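Conserved hypothetical secreted protein (PDB 4RNZ) is a cell shape-determining metallopeptidase of the M23B family that binds zinc and probably cleaves peptide bonds in peptidoglycan. Local coordinates at residues V222-K227 / L300-Y305. Residues are numbered along the deposited sequence; the frame is centred on the assembly and turned at random.
Sequences VDYAAK and LHFGVY. With ZN (zinc ion), chain B.
Two of the four ligands of the zinc site, Asp223 and His301, face each other on neighbouring antiparallel strands in the M23 metallopeptidase domain. They belong to the HxxxD and HxH motifs of this family. His219, four residues before Asp223, and Glu34 from the N-terminal region complete the coordination; a glutamate from the same chain in the metal shell is consistent with a self-inhibited, latent enzyme.

Asp223 and His301 stand directly opposite each other in the antiparallel register, which puts both side chains on the same face of the sheet, converging on one ion. They form a non-hydrogen-bonded pair, with CA atoms 4.5 Å apart. A carboxylate oxygen and an imidazole nitrogen are both good zinc donors: Asp223 OD1 and His301 ND1 each bind the metal at 2.0 Å, whereas Asp223 OD2 stays 2.8 Å from it, making the carboxylate essentially a one-oxygen ligand. The carboxylate and imidazole planes are turned 62° apart. With CG of His301 anti to its backbone N (chi1 171°), the ring is carried to the metal, and its turn about CB-CG (chi2 102°) puts ND1 on the zinc.

The flanking pairs, Val222 with Phe302 and Tyr224 with Leu300, are each closed by two backbone hydrogen bonds, among them Tyr224 N to Leu300 O at 2.9 Å, which fix the spacing of the ligand pair. Their side chains fill the reverse face, where apolar Val222, Leu300 and Phe302 suit a buried layer beneath the metal and the Tyr224 ring supplies a flat hydrocarbon surface. Strand 199-202 borders one side of this pair of strands and strand 260-267 the other, with Ile200 and Tyr264 adding to the layer. Within it, the Tyr224 ring carries Val222 CG1 3.9 Å above its centre, while Phe302 lies alongside, its CB 3.7 Å from Tyr224 CE2 at the ring's edge.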
ATOM      1  N   VAL A 222     -10.897  -0.470   9.682  1.00 29.01           N
ATOM      2  CA  VAL A 222     -12.092   0.048  10.344  1.00 30.61           C
ATOM      3  C   VAL A 222     -12.625  -1.116  11.151  1.00 28.81           C
ATOM      4  O   VAL A 222     -12.740  -2.222  10.634  1.00 29.77           O
ATOM      5  CB  VAL A 222     -13.168   0.483   9.335  1.00 31.66           C
ATOM      6  CG1 VAL A 222     -14.432   0.937  10.065  1.00 33.67           C
ATOM      7  CG2 VAL A 222     -12.640   1.579   8.443  1.00 33.93           C
ATOM      8  N   ASP A 223     -12.917  -0.869  12.420  1.00 30.84           N
ATOM      9  CA  ASP A 223     -13.563  -1.862  13.274  1.00 31.19           C
ATOM     10  C   ASP A 223     -15.055  -1.591  13.265  1.00 31.56           C
ATOM     11  O   ASP A 223     -15.510  -0.509  13.647  1.00 32.32           O
ATOM     12  CB  ASP A 223     -13.011  -1.815  14.700  1.00 32.93           C
ATOM     13  CG  ASP A 223     -11.607  -2.367  14.794  1.00 34.29           C
ATOM     14  OD1 ASP A 223     -11.142  -2.999  13.830  1.00 31.17           O
ATOM     15  OD2 ASP A 223     -10.955  -2.176  15.829  1.00 34.17           O
ATOM     16  N   TYR A 224     -15.802  -2.577  12.784  1.00 32.02           N
ATOM     17  CA  TYR A 224     -17.253  -2.469  12.674  1.00 33.69           C
ATOM     18  C   TYR A 224     -17.819  -3.322  13.778  1.00 33.36           C
ATOM     19  O   TYR A 224     -17.637  -4.539  13.753  1.00 33.79           O
ATOM     20  CB  TYR A 224     -17.751  -3.042  11.358  1.00 30.06           C
ATOM     21  CG  TYR A 224     -17.472  -2.245  10.094  1.00 30.00           C
ATOM     22  CD1 TYR A 224     -18.145  -1.056   9.811  1.00 27.66           C
ATOM     23  CD2 TYR A 224     -16.571  -2.729   9.136  1.00 29.34           C
ATOM     24  CE1 TYR A 224     -17.907  -0.362   8.639  1.00 27.40           C
ATOM     25  CE2 TYR A 224     -16.339  -2.049   7.969  1.00 29.92           C
ATOM     26  CZ  TYR A 224     -17.011  -0.869   7.716  1.00 30.08           C
ATOM     27  OH  TYR A 224     -16.755  -0.207   6.537  1.00 32.92           O
ATOM     28  N   ALA A 225     -18.453  -2.699  14.762  1.00 35.23           N
ATOM     29  CA  ALA A 225     -19.137  -3.466  15.811  1.00 36.63           C
ATOM     30  C   ALA A 225     -20.351  -4.142  15.181  1.00 34.27           C
ATOM     31  O   ALA A 225     -21.142  -3.504  14.501  1.00 36.16           O
ATOM     32  CB  ALA A 225     -19.553  -2.565  16.968  1.00 37.62           C
ATOM     33  N   ALA A 226     -20.451  -5.448  15.349  1.00 33.64           N
ATOM     34  CA  ALA A 226     -21.571  -6.198  14.830  1.00 32.89           C
ATOM     35  C   ALA A 226     -21.843  -7.393  15.702  1.00 34.29           C
ATOM     36  O   ALA A 226     -20.985  -7.838  16.440  1.00 34.14           O
ATOM     37  CB  ALA A 226     -21.280  -6.665  13.430  1.00 33.93           C
ATOM     38  N   LYS A 227     -23.032  -7.943  15.553  1.00 36.46           N
ATOM     39  CA  LYS A 227     -23.425  -9.153  16.260  1.00 37.59           C
ATOM     40  C   LYS A 227     -22.631 -10.347  15.824  1.00 35.08           C
ATOM     41  O   LYS A 227     -22.348 -10.543  14.631  1.00 33.22           O
ATOM     42  CB  LYS A 227     -24.912  -9.435  16.031  1.00 43.37           C
ATOM     43  CG  LYS A 227     -25.382 -10.739  16.653  1.00 48.77           C
ATOM     44  CD  LYS A 227     -26.882 -10.760  16.859  1.00 56.49           C
ATOM     45  CE  LYS A 227     -27.291 -11.945  17.715  1.00 60.74           C
ATOM     46  NZ  LYS A 227     -28.614 -11.673  18.337  1.00 66.42           N
ATOM     47  N   LEU A 300     -15.946  -6.832  13.084  1.00 32.55           N
ATOM     48  CA  LEU A 300     -15.177  -7.113  11.871  1.00 30.89           C
ATOM     49  C   LEU A 300     -14.094  -6.044  11.787  1.00 29.18           C
ATOM     50  O   LEU A 300     -14.397  -4.857  11.808  1.00 30.88           O
ATOM     51  CB  LEU A 300     -16.071  -7.033  10.637  1.00 33.02           C
ATOM     52  CG  LEU A 300     -15.331  -7.014   9.294  1.00 33.19           C
ATOM     53  CD1 LEU A 300     -14.612  -8.340   9.099  1.00 33.29           C
ATOM     54  CD2 LEU A 300     -16.304  -6.718   8.187  1.00 34.13           C
ATOM     55  N   HIS A 301     -12.841  -6.462  11.689  1.00 29.95           N
ATOM     56  CA  HIS A 301     -11.783  -5.543  11.312  1.00 29.40           C
ATOM     57  C   HIS A 301     -11.684  -5.607   9.781  1.00 28.64           C
ATOM     58  O   HIS A 301     -11.427  -6.679   9.231  1.00 28.80           O
ATOM     59  CB  HIS A 301     -10.460  -5.924  11.972  1.00 30.91           C
ATOM     60  CG  HIS A 301      -9.296  -5.147  11.450  1.00 29.86           C
ATOM     61  ND1 HIS A 301      -8.750  -4.093  12.138  1.00 30.02           N
ATOM     62  CD2 HIS A 301      -8.615  -5.231  10.287  1.00 30.76           C
ATOM     63  CE1 HIS A 301      -7.767  -3.566  11.427  1.00 32.58           C
ATOM     64  NE2 HIS A 301      -7.664  -4.241  10.297  1.00 31.55           N
ATOM     65  N   PHE A 302     -11.904  -4.469   9.115  1.00 26.47           N
ATOM     66  CA  PHE A 302     -11.885  -4.357   7.657  1.00 26.68           C
ATOM     67  C   PHE A 302     -10.723  -3.477   7.251  1.00 27.53           C
ATOM     68  O   PHE A 302     -10.691  -2.295   7.584  1.00 25.32           O
ATOM     69  CB  PHE A 302     -13.212  -3.782   7.121  1.00 26.60           C
ATOM     70  CG  PHE A 302     -13.266  -3.585   5.601  1.00 26.56           C
ATOM     71  CD1 PHE A 302     -12.849  -4.575   4.719  1.00 27.83           C
ATOM     72  CD2 PHE A 302     -13.737  -2.398   5.069  1.00 27.17           C
ATOM     73  CE1 PHE A 302     -12.912  -4.392   3.345  1.00 25.84           C
ATOM     74  CE2 PHE A 302     -13.814  -2.211   3.705  1.00 27.21           C
ATOM     75  CZ  PHE A 302     -13.383  -3.204   2.836  1.00 27.68           C
ATOM     76  N   GLY A 303      -9.754  -4.074   6.569  1.00 27.87           N
ATOM     77  CA  GLY A 303      -8.552  -3.365   6.145  1.00 28.60           C
ATOM     78  C   GLY A 303      -8.387  -3.287   4.636  1.00 28.38           C
ATOM     79  O   GLY A 303      -8.735  -4.224   3.917  1.00 27.84           O
ATOM     80  N   VAL A 304      -7.860  -2.159   4.165  1.00 27.26           N
ATOM     81  CA  VAL A 304      -7.569  -1.982   2.769  1.00 27.02           C
ATOM     82  C   VAL A 304      -6.142  -1.466   2.625  1.00 25.68           C
ATOM     83  O   VAL A 304      -5.746  -0.547   3.335  1.00 26.64           O
ATOM     84  CB  VAL A 304      -8.559  -1.039   2.074  1.00 27.54           C
ATOM     85  CG1 VAL A 304      -8.192  -0.872   0.595  1.00 27.54           C
ATOM     86  CG2 VAL A 304      -9.986  -1.593   2.200  1.00 28.56           C
ATOM     87  N   TYR A 305      -5.408  -2.099   1.708  1.00 26.35           N
ATOM     88  CA  TYR A 305      -4.005  -1.777   1.386  1.00 29.09           C
ATOM     89  C   TYR A 305      -3.886  -1.462  -0.098  1.00 26.76           C
ATOM     90  O   TYR A 305      -4.243  -2.300  -0.921  1.00 30.15           O
ATOM     91  CB  TYR A 305      -3.117  -2.974   1.687  1.00 30.04           C
ATOM     92  CG  TYR A 305      -3.083  -3.262   3.151  1.00 32.34           C
ATOM     93  CD1 TYR A 305      -4.078  -4.024   3.747  1.00 32.49           C
ATOM     94  CD2 TYR A 305      -2.076  -2.732   3.962  1.00 33.03           C
ATOM     95  CE1 TYR A 305      -4.086  -4.229   5.118  1.00 33.76           C
ATOM     96  CE2 TYR A 305      -2.070  -2.961   5.331  1.00 34.41           C
ATOM     97  CZ  TYR A 305      -3.095  -3.699   5.888  1.00 34.53           C
ATOM     98  OH  TYR A 305      -3.116  -3.933   7.232  1.00 42.20           O
TER
HETATM   99 ZN    ZN B 501      -9.169  -3.059  13.817  1.00 32.61          ZN